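Local coordinates for protein ornithine aminotransferase (Plasmodium falciparum, PDB 3LG0) that probably catalyses the pyridoxal 5'-phosphate-dependent transfer of the delta-amino group of ornithine to 2-oxoglutarate, giving L-glutamate and its 5-semialdehyde, and works as a homodimer, at residues L245-T248 / H249-V253; C303-A306 / L307-I311; N360-D363 / I364-F368. All blocks are in the same frame, centred on the assembly; numbering follows the deposited sequence.

Contact 1: residues L245-T248 / H249-V253; sequences LLCT and HHYGV
The rings of His250 and Tyr251 both border the sulfur of Cys247. It meets the imidazole at its edge, in the ring plane, with SG 3.9 Å from His250 CD2. Against the phenol it stands obliquely, with SG 5.1 Å from the Tyr251 ring centroid and 48° off the normal, and nearest to the hydroxyl end, where SG and Tyr251 OH are 3.8 Å apart. With SG anti to the Cys247 nitrogen (chi1 178°), the thiol is carried to the side where both rings lie. The carbonyl oxygen of Cys247 lies over one face of the Tyr251 ring, well off its middle, and 4.2 Å from CE1. Phe216 also meets this tyrosine, with the two ring planes nearly parallel, and the phenol oxygen is hydrogen-bonded to the backbone oxygen of Pro201. His250 is also held from earlier in the chain, by a hydrogen bond between NE2 and the carbonyl oxygen of Thr242.

Three successive backbone bonds, each from residue i+3 to residue i, close the turn. His249 N donates to Leu246 O at 2.9 Å, and His250 N and Tyr251 N repeat the pattern to Cys247 O and Thr248 O. The methyl CG2 of Val253 approaches Thr248 CB to 4.1 Å as the chain leaves the turn. On Thr248 the polar branch instead serves Glu234: OG1 bonds one carboxylate oxygen, while the other bonds Cys247 N. These bonds define a short 3-10 turn with a cysteine sulfur-aromatic contact on its flank, set in the connection between strands 229-233 and 257-260 of the mostly parallel sheet of this class-III aminotransferase.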
ATOM      1  N   LEU A 245      22.824   7.528   5.308  1.00 41.24           N
ATOM      2  CA  LEU A 245      21.531   7.780   4.674  1.00 37.78           C
ATOM      3  C   LEU A 245      21.271   6.783   3.551  1.00 36.49           C
ATOM      4  O   LEU A 245      20.139   6.354   3.346  1.00 35.54           O
ATOM      5  CB  LEU A 245      21.439   9.205   4.129  1.00 41.47           C
ATOM      6  CG  LEU A 245      20.885  10.285   5.056  1.00 39.34           C
ATOM      7  CD1 LEU A 245      20.733  11.582   4.295  1.00 53.35           C
ATOM      8  CD2 LEU A 245      19.544   9.880   5.643  1.00 43.85           C
ATOM      9  N   LEU A 246      22.330   6.427   2.828  1.00 35.10           N
ATOM     10  CA  LEU A 246      22.281   5.372   1.827  1.00 37.25           C
ATOM     11  C   LEU A 246      23.422   4.414   2.082  1.00 40.04           C
ATOM     12  O   LEU A 246      24.565   4.830   2.128  1.00 45.57           O
ATOM     13  CB  LEU A 246      22.435   5.949   0.423  1.00 34.65           C
ATOM     14  CG  LEU A 246      21.330   6.859  -0.089  1.00 37.10           C
ATOM     15  CD1 LEU A 246      21.765   7.490  -1.402  1.00 33.07           C
ATOM     16  CD2 LEU A 246      20.034   6.072  -0.253  1.00 30.21           C
ATOM     17  N   CYS A 247      23.124   3.132   2.234  1.00 36.20           N
ATOM     18  CA  CYS A 247      24.189   2.163   2.469  1.00 41.15           C
ATOM     19  C   CYS A 247      25.245   2.210   1.349  1.00 44.94           C
ATOM     20  O   CYS A 247      26.427   1.988   1.602  1.00 46.77           O
ATOM     21  CB  CYS A 247      23.621   0.747   2.638  1.00 31.44           C
ATOM     22  SG  CYS A 247      24.840  -0.561   2.870  1.00 36.70           S
ATOM     23  N   THR A 248      24.821   2.503   0.122  1.00 35.57           N
ATOM     24  CA  THR A 248      25.744   2.581  -1.015  1.00 37.03           C
ATOM     25  C   THR A 248      26.830   3.644  -0.810  1.00 44.11           C
ATOM     26  O   THR A 248      27.895   3.570  -1.414  1.00 46.35           O
ATOM     27  CB  THR A 248      25.011   2.865  -2.352  1.00 34.73           C
ATOM     28  OG1 THR A 248      23.935   3.780  -2.124  1.00 39.79           O
ATOM     29  CG2 THR A 248      24.447   1.593  -2.939  1.00 33.75           C
ATOM     30  N   HIS A 249      26.547   4.628   0.036  1.00 41.40           N
ATOM     31  CA  HIS A 249      27.526   5.642   0.408  1.00 51.18           C
ATOM     32  C   HIS A 249      28.743   5.037   1.132  1.00 54.76           C
ATOM     33  O   HIS A 249      29.752   5.708   1.328  1.00 61.90           O
ATOM     34  CB  HIS A 249      26.862   6.714   1.279  1.00 45.59           C
ATOM     35  CG  HIS A 249      27.719   7.919   1.532  1.00 68.18           C
ATOM     36  ND1 HIS A 249      27.736   9.007   0.686  1.00 73.63           N
ATOM     37  CD2 HIS A 249      28.572   8.212   2.543  1.00 66.51           C
ATOM     38  CE1 HIS A 249      28.573   9.916   1.160  1.00 63.97           C
ATOM     39  NE2 HIS A 249      29.091   9.459   2.285  1.00 65.61           N
ATOM     40  N   HIS A 250      28.647   3.777   1.536  1.00 41.42           N
ATOM     41  CA  HIS A 250      29.782   3.106   2.164  1.00 51.23           C
ATOM     42  C   HIS A 250      30.778   2.732   1.092  1.00 54.23           C
ATOM     43  O   HIS A 250      31.985   2.678   1.335  1.00 48.36           O
ATOM     44  CB  HIS A 250      29.366   1.822   2.892  1.00 41.94           C
ATOM     45  CG  HIS A 250      28.700   2.052   4.216  1.00 46.15           C
ATOM     46  ND1 HIS A 250      29.259   2.832   5.209  1.00 53.71           N
ATOM     47  CD2 HIS A 250      27.533   1.586   4.718  1.00 42.85           C
ATOM     48  CE1 HIS A 250      28.457   2.844   6.261  1.00 49.67           C
ATOM     49  NE2 HIS A 250      27.402   2.097   5.988  1.00 42.81           N
ATOM     50  N   TYR A 251      30.256   2.454  -0.096  1.00 49.11           N
ATOM     51  CA  TYR A 251      31.068   1.944  -1.177  1.00 44.79           C
ATOM     52  C   TYR A 251      31.474   3.074  -2.126  1.00 47.73           C
ATOM     53  O   TYR A 251      32.097   2.832  -3.160  1.00 47.64           O
ATOM     54  CB  TYR A 251      30.320   0.844  -1.930  1.00 49.13           C
ATOM     55  CG  TYR A 251      29.587  -0.131  -1.030  1.00 53.88           C
ATOM     56  CD1 TYR A 251      28.278  -0.509  -1.303  1.00 53.36           C
ATOM     57  CD2 TYR A 251      30.198  -0.669   0.098  1.00 65.19           C
ATOM     58  CE1 TYR A 251      27.603  -1.401  -0.491  1.00 47.18           C
ATOM     59  CE2 TYR A 251      29.524  -1.565   0.925  1.00 55.08           C
ATOM     60  CZ  TYR A 251      28.225  -1.922   0.624  1.00 57.17           C
ATOM     61  OH  TYR A 251      27.540  -2.810   1.426  1.00 55.64           O
ATOM     62  N   GLY A 252      31.116   4.303  -1.759  1.00 48.97           N
ATOM     63  CA  GLY A 252      31.428   5.471  -2.561  1.00 49.92           C
ATOM     64  C   GLY A 252      30.914   5.432  -3.996  1.00 57.59           C
ATOM     65  O   GLY A 252      31.537   6.002  -4.897  1.00 54.48           O
ATOM     66  N   VAL A 253      29.787   4.761  -4.219  1.00 48.74           N
ATOM     67  CA  VAL A 253      29.139   4.788  -5.529  1.00 42.57           C
ATOM     68  C   VAL A 253      27.822   5.561  -5.450  1.00 48.79           C
ATOM     69  O   VAL A 253      27.260   5.724  -4.367  1.00 50.94           O
ATOM     70  CB  VAL A 253      28.884   3.379  -6.072  1.00 42.50           C
ATOM     71  CG1 VAL A 253      30.202   2.659  -6.308  1.00 51.90           C
ATOM     72  CG2 VAL A 253      28.014   2.586  -5.110  1.00 47.68           C
TER

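Contact 2: residues C303-A306 / L307-I311; sequences CVEA and LKVLI
Leu307 opens the second half of this helical stretch by turning its amide back to Cys303 O, a bond of 3.2 Å, with a weak second link to Val304 O. Its side chain starts beside the same turn, CG standing 3.8 Å from Cys303 O, and then runs on to Leu97 and Leu100 of helix 88-101.

Lys308 follows with a straighter bond, its N 3.0 Å from Val304 O at an N-H...O angle of 163°. Its side chain lies alongside Val304 and points the same way; CE packs against Val304 CG1 at 3.4 Å, tighter than usual for two carbons, and the bend at the last torsion (chi4 -57°) keeps NZ near the same methyl. The Glu305 chain crosses that of Lys308 at about a right angle and brings OE1 near CD, yet the charged ends stay apart, with OE1 and NZ separated by 6.1 Å, so any attraction between them would act only at a distance.

At Val309 the amide bonds Glu305 O, and the CG2 methyl touches both that oxygen and the glutamate carboxylate, 3.6 Å from Glu305 OE2. Leu310 N bonds Ala306 O, which also accepts from Gln60 NE2, so two donors grip this carbonyl. The Leu310 side chain reaches Leu315 and Cys316 of the next helix, while Ala306 and Val309 turn to helix 65-77. Ile311 N carries the pattern on to Leu307 O, and its side chain meets Leu100. The successive i to i+4 bonds make this a stretch of regular alpha-helix, part of helix 297-312, packed among helices 65-77, 88-101 and 315-333 in the aminotransferase fold.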
ATOM      1  N   CYS A 303       6.555  12.042   5.964  1.00 29.63           N
ATOM      2  CA  CYS A 303       7.846  11.679   5.396  1.00 31.72           C
ATOM      3  C   CYS A 303       8.943  12.729   5.661  1.00 34.04           C
ATOM      4  O   CYS A 303      10.032  12.387   6.109  1.00 30.24           O
ATOM      5  CB  CYS A 303       7.738  11.388   3.889  1.00 21.26           C
ATOM      6  SG  CYS A 303       9.356  11.093   3.177  1.00 34.31           S
ATOM      7  N   VAL A 304       8.667  13.999   5.375  1.00 34.65           N
ATOM      8  CA  VAL A 304       9.642  15.050   5.655  1.00 30.45           C
ATOM      9  C   VAL A 304      10.048  15.063   7.131  1.00 28.17           C
ATOM     10  O   VAL A 304      11.225  15.107   7.456  1.00 29.52           O
ATOM     11  CB  VAL A 304       9.127  16.449   5.245  1.00 42.77           C
ATOM     12  CG1 VAL A 304      10.146  17.534   5.654  1.00 32.01           C
ATOM     13  CG2 VAL A 304       8.871  16.502   3.738  1.00 25.33           C
ATOM     14  N   GLU A 305       9.073  15.008   8.028  1.00 26.02           N
ATOM     15  CA  GLU A 305       9.384  15.053   9.444  1.00 28.66           C
ATOM     16  C   GLU A 305      10.169  13.827   9.906  1.00 42.05           C
ATOM     17  O   GLU A 305      11.065  13.938  10.739  1.00 42.94           O
ATOM     18  CB  GLU A 305       8.129  15.232  10.299  1.00 30.40           C
ATOM     19  CG  GLU A 305       8.444  15.349  11.784  1.00 36.99           C
ATOM     20  CD  GLU A 305       9.331  16.554  12.094  1.00 43.96           C
ATOM     21  OE1 GLU A 305       9.242  17.552  11.353  1.00 44.63           O
ATOM     22  OE2 GLU A 305      10.117  16.505  13.065  1.00 54.22           O
ATOM     23  N   ALA A 306       9.842  12.662   9.363  1.00 37.25           N
ATOM     24  CA  ALA A 306      10.531  11.439   9.750  1.00 30.20           C
ATOM     25  C   ALA A 306      12.013  11.496   9.401  1.00 32.90           C
ATOM     26  O   ALA A 306      12.847  10.998  10.148  1.00 30.66           O
ATOM     27  CB  ALA A 306       9.858  10.217   9.104  1.00 28.09           C
ATOM     28  N   LEU A 307      12.346  12.094   8.261  1.00 29.89           N
ATOM     29  CA  LEU A 307      13.741  12.186   7.848  1.00 33.38           C
ATOM     30  C   LEU A 307      14.445  13.303   8.632  1.00 41.81           C
ATOM     31  O   LEU A 307      15.621  13.185   8.981  1.00 36.14           O
ATOM     32  CB  LEU A 307      13.867  12.391   6.327  1.00 31.79           C
ATOM     33  CG  LEU A 307      13.528  11.195   5.419  1.00 37.57           C
ATOM     34  CD1 LEU A 307      14.253  11.286   4.092  1.00 43.58           C
ATOM     35  CD2 LEU A 307      13.901   9.899   6.101  1.00 41.29           C
ATOM     36  N   LYS A 308      13.724  14.386   8.910  1.00 34.26           N
ATOM     37  CA  LYS A 308      14.263  15.430   9.764  1.00 43.84           C
ATOM     38  C   LYS A 308      14.658  14.870  11.130  1.00 44.13           C
ATOM     39  O   LYS A 308      15.722  15.187  11.652  1.00 37.59           O
ATOM     40  CB  LYS A 308      13.260  16.574   9.947  1.00 40.84           C
ATOM     41  CG  LYS A 308      13.255  17.609   8.828  1.00 30.98           C
ATOM     42  CD  LYS A 308      12.272  18.706   9.161  1.00 38.77           C
ATOM     43  CE  LYS A 308      11.791  19.466   7.923  1.00 53.86           C
ATOM     44  NZ  LYS A 308      12.898  20.076   7.129  1.00 48.76           N
ATOM     45  N   VAL A 309      13.791  14.050  11.714  1.00 39.60           N
ATOM     46  CA  VAL A 309      14.096  13.418  12.992  1.00 37.13           C
ATOM     47  C   VAL A 309      15.341  12.532  12.884  1.00 43.55           C
ATOM     48  O   VAL A 309      16.233  12.587  13.723  1.00 45.67           O
ATOM     49  CB  VAL A 309      12.888  12.610  13.521  1.00 37.52           C
ATOM     50  CG1 VAL A 309      13.316  11.603  14.566  1.00 36.61           C
ATOM     51  CG2 VAL A 309      11.839  13.549  14.080  1.00 37.46           C
ATOM     52  N   LEU A 310      15.409  11.719  11.844  1.00 33.93           N
ATOM     53  CA  LEU A 310      16.549  10.840  11.672  1.00 36.42           C
ATOM     54  C   LEU A 310      17.857  11.633  11.648  1.00 49.44           C
ATOM     55  O   LEU A 310      18.883  11.209  12.206  1.00 35.82           O
ATOM     56  CB  LEU A 310      16.399  10.056  10.376  1.00 31.18           C
ATOM     57  CG  LEU A 310      17.352   8.884  10.198  1.00 44.62           C
ATOM     58  CD1 LEU A 310      16.738   7.655  10.847  1.00 34.88           C
ATOM     59  CD2 LEU A 310      17.605   8.637   8.714  1.00 48.84           C
ATOM     60  N   ILE A 311      17.805  12.787  10.990  1.00 46.84           N
ATOM     61  CA  ILE A 311      18.984  13.608  10.747  1.00 44.45           C
ATOM     62  C   ILE A 311      19.324  14.498  11.948  1.00 44.51           C
ATOM     63  O   ILE A 311      20.459  14.509  12.397  1.00 41.64           O
ATOM     64  CB  ILE A 311      18.820  14.431   9.439  1.00 45.59           C
ATOM     65  CG1 ILE A 311      18.989  13.502   8.231  1.00 49.71           C
ATOM     66  CG2 ILE A 311      19.821  15.575   9.382  1.00 40.90           C
ATOM     67  CD1 ILE A 311      18.566  14.103   6.899  1.00 44.78           C
TER

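Contact 3: residues N360-D363 / I364-F368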
ATOM      1  N   ASN A 360      16.633 -25.519  16.504  1.00 44.10           N
ATOM      2  CA  ASN A 360      15.461 -24.980  15.855  1.00 40.85           C
ATOM      3  C   ASN A 360      15.411 -23.485  16.124  1.00 37.85           C
ATOM      4  O   ASN A 360      15.443 -23.056  17.275  1.00 37.92           O
ATOM      5  CB  ASN A 360      14.198 -25.659  16.363  1.00 41.24           C
ATOM      6  CG  ASN A 360      12.956 -25.097  15.720  1.00 50.46           C
ATOM      7  OD1 ASN A 360      12.484 -24.023  16.098  1.00 52.64           O
ATOM      8  ND2 ASN A 360      12.430 -25.807  14.722  1.00 43.85           N
ATOM      9  N   VAL A 361      15.345 -22.694  15.058  1.00 37.28           N
ATOM     10  CA  VAL A 361      15.514 -21.246  15.175  1.00 35.33           C
ATOM     11  C   VAL A 361      14.262 -20.551  15.716  1.00 33.14           C
ATOM     12  O   VAL A 361      14.352 -19.521  16.391  1.00 33.27           O
ATOM     13  CB  VAL A 361      15.988 -20.622  13.837  1.00 44.84           C
ATOM     14  CG1 VAL A 361      16.184 -19.151  13.989  1.00 46.23           C
ATOM     15  CG2 VAL A 361      17.300 -21.242  13.415  1.00 44.36           C
ATOM     16  N   TRP A 362      13.100 -21.118  15.423  1.00 32.57           N
ATOM     17  CA  TRP A 362      11.864 -20.673  16.049  1.00 30.23           C
ATOM     18  C   TRP A 362      12.023 -20.713  17.570  1.00 41.51           C
ATOM     19  O   TRP A 362      11.721 -19.725  18.255  1.00 34.91           O
ATOM     20  CB  TRP A 362      10.695 -21.561  15.604  1.00 31.23           C
ATOM     21  CG  TRP A 362       9.362 -21.226  16.230  1.00 46.71           C
ATOM     22  CD1 TRP A 362       8.766 -21.861  17.286  1.00 45.27           C
ATOM     23  CD2 TRP A 362       8.452 -20.192  15.825  1.00 42.78           C
ATOM     24  NE1 TRP A 362       7.551 -21.287  17.561  1.00 49.82           N
ATOM     25  CE2 TRP A 362       7.330 -20.263  16.679  1.00 41.85           C
ATOM     26  CE3 TRP A 362       8.475 -19.216  14.820  1.00 44.39           C
ATOM     27  CZ2 TRP A 362       6.244 -19.391  16.567  1.00 47.20           C
ATOM     28  CZ3 TRP A 362       7.390 -18.341  14.714  1.00 45.63           C
ATOM     29  CH2 TRP A 362       6.292 -18.440  15.581  1.00 43.81           C
ATOM     30  N   ASP A 363      12.522 -21.837  18.098  1.00 29.60           N
ATOM     31  CA  ASP A 363      12.721 -21.969  19.550  1.00 32.02           C
ATOM     32  C   ASP A 363      13.693 -20.929  20.096  1.00 27.55           C
ATOM     33  O   ASP A 363      13.503 -20.394  21.188  1.00 30.56           O
ATOM     34  CB  ASP A 363      13.178 -23.384  19.928  1.00 38.70           C
ATOM     35  CG  ASP A 363      12.109 -24.437  19.655  1.00 50.28           C
ATOM     36  OD1 ASP A 363      10.907 -24.087  19.641  1.00 55.97           O
ATOM     37  OD2 ASP A 363      12.462 -25.617  19.441  1.00 53.21           O
ATOM     38  N   ILE A 364      14.732 -20.628  19.324  1.00 26.98           N
ATOM     39  CA  ILE A 364      15.670 -19.575  19.706  1.00 30.86           C
ATOM     40  C   ILE A 364      14.949 -18.235  19.866  1.00 29.82           C
ATOM     41  O   ILE A 364      15.151 -17.535  20.857  1.00 29.61           O
ATOM     42  CB  ILE A 364      16.847 -19.467  18.703  1.00 36.79           C
ATOM     43  CG1 ILE A 364      17.672 -20.759  18.718  1.00 37.70           C
ATOM     44  CG2 ILE A 364      17.717 -18.259  19.024  1.00 33.91           C
ATOM     45  CD1 ILE A 364      18.756 -20.818  17.663  1.00 33.57           C
ATOM     46  N   CYS A 365      14.087 -17.901  18.908  1.00 31.22           N
ATOM     47  CA  CYS A 365      13.307 -16.666  18.974  1.00 33.83           C
ATOM     48  C   CYS A 365      12.367 -16.656  20.175  1.00 30.39           C
ATOM     49  O   CYS A 365      12.238 -15.647  20.867  1.00 31.85           O
ATOM     50  CB  CYS A 365      12.515 -16.449  17.674  1.00 32.81           C
ATOM     51  SG  CYS A 365      13.561 -16.154  16.243  1.00 43.22           S
ATOM     52  N   LEU A 366      11.713 -17.785  20.423  1.00 32.07           N
ATOM     53  CA  LEU A 366      10.860 -17.915  21.600  1.00 37.07           C
ATOM     54  C   LEU A 366      11.670 -17.706  22.875  1.00 35.23           C
ATOM     55  O   LEU A 366      11.183 -17.106  23.828  1.00 32.34           O
ATOM     56  CB  LEU A 366      10.169 -19.281  21.640  1.00 35.65           C
ATOM     57  CG  LEU A 366       9.219 -19.620  20.490  1.00 46.18           C
ATOM     58  CD1 LEU A 366       8.501 -20.943  20.748  1.00 43.84           C
ATOM     59  CD2 LEU A 366       8.221 -18.523  20.284  1.00 39.34           C
ATOM     60  N   LYS A 367      12.912 -18.189  22.886  1.00 33.45           N
ATOM     61  CA  LYS A 367      13.773 -18.008  24.054  1.00 32.75           C
ATOM     62  C   LYS A 367      14.226 -16.555  24.213  1.00 33.28           C
ATOM     63  O   LYS A 367      14.306 -16.038  25.334  1.00 37.16           O
ATOM     64  CB  LYS A 367      14.985 -18.944  23.993  1.00 40.86           C
ATOM     65  CG  LYS A 367      15.658 -19.197  25.339  1.00 37.37           C
ATOM     66  CD  LYS A 367      14.716 -19.967  26.269  1.00 42.32           C
ATOM     67  CE  LYS A 367      15.360 -20.254  27.619  1.00 50.09           C
ATOM     68  NZ  LYS A 367      14.440 -20.996  28.526  1.00 55.77           N
ATOM     69  N   PHE A 368      14.536 -15.898  23.096  1.00 29.10           N
ATOM     70  CA  PHE A 368      14.862 -14.476  23.140  1.00 35.25           C
ATOM     71  C   PHE A 368      13.717 -13.738  23.805  1.00 35.92           C
ATOM     72  O   PHE A 368      13.924 -12.891  24.682  1.00 33.38           O
ATOM     73  CB  PHE A 368      15.056 -13.881  21.730  1.00 35.75           C
ATOM     74  CG  PHE A 368      16.409 -14.121  21.145  1.00 33.70           C
ATOM     75  CD1 PHE A 368      17.545 -13.929  21.904  1.00 36.95           C
ATOM     76  CD2 PHE A 368      16.548 -14.520  19.828  1.00 34.47           C
ATOM     77  CE1 PHE A 368      18.804 -14.143  21.363  1.00 35.83           C
ATOM     78  CE2 PHE A 368      17.793 -14.739  19.286  1.00 38.25           C
ATOM     79  CZ  PHE A 368      18.926 -14.551  20.056  1.00 34.79           C
TER
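Two torsions set Leu366 against the Trp362 indole: the tryptophan ring extends anti to its own backbone nitrogen (chi1 178°), and the leucine CG stands anti to its carbonyl carbon (chi1 -62°), turned back along the helix. CG and CD2 therefore lie over one face of the indole, while CD1 sits at the rim, 3.3 Å from Trp362 NE1. Leu366 CG forms a CH-pi contact 4.1 Å from the centroid of the five-membered ring of Trp362. The Asp363 side chain also comes by the leucine, with OD1 4.1 Å from Leu366 CD1.

Asn360 is the N-cap of helix 361-370. Its OD1 accepts the amide of Asp363 at 3.0 Å, in the plane of the side-chain carbonyl, and its backbone oxygen receives Ile364 N, so its side-chain and backbone carbonyls both hold the first turn. From there the i to i+4 pattern runs on through Cys365 N to Val361 O and Leu366 N to Trp362 O, and continues with Lys367 N on Asp363 O at 2.8 Å and Phe368 N on Ile364 O.

Ile364 tucks its CG1 branch back beside Asn360 O, 3.5 Å away, and touches Phe410 of helix 393-412. On the sheet side Val361 and Cys365 pack against Val383 of strand 382-385. Trp362 and Leu366 both meet Ile28, and Lys367 NZ forms a salt bridge with Glu370.

How the contacts relate
Contacts 1 and 2 are neighbours in space although some fifty residues separate them in sequence. Their centres lie 19 Å apart, and they touch where Leu245, just ahead of the turn, packs on the end of the 303-311 helical stretch: Leu245 CD2 meets Leu310 CD2 at 3.8 Å, and Leu245 CD1 reaches Ile311 CD1. Contact 3 stands apart from both, its centre 33 Å from that of contact 1 and 34 Å from that of contact 2, against the sheet that contains strands 373-378 and 382-385. Contact 2 lies near the active site: the side chain of Leu307 is about 10 Å from that of Lys262, the probable cofactor-bearing lysine, which carries no pyridoxal phosphate here.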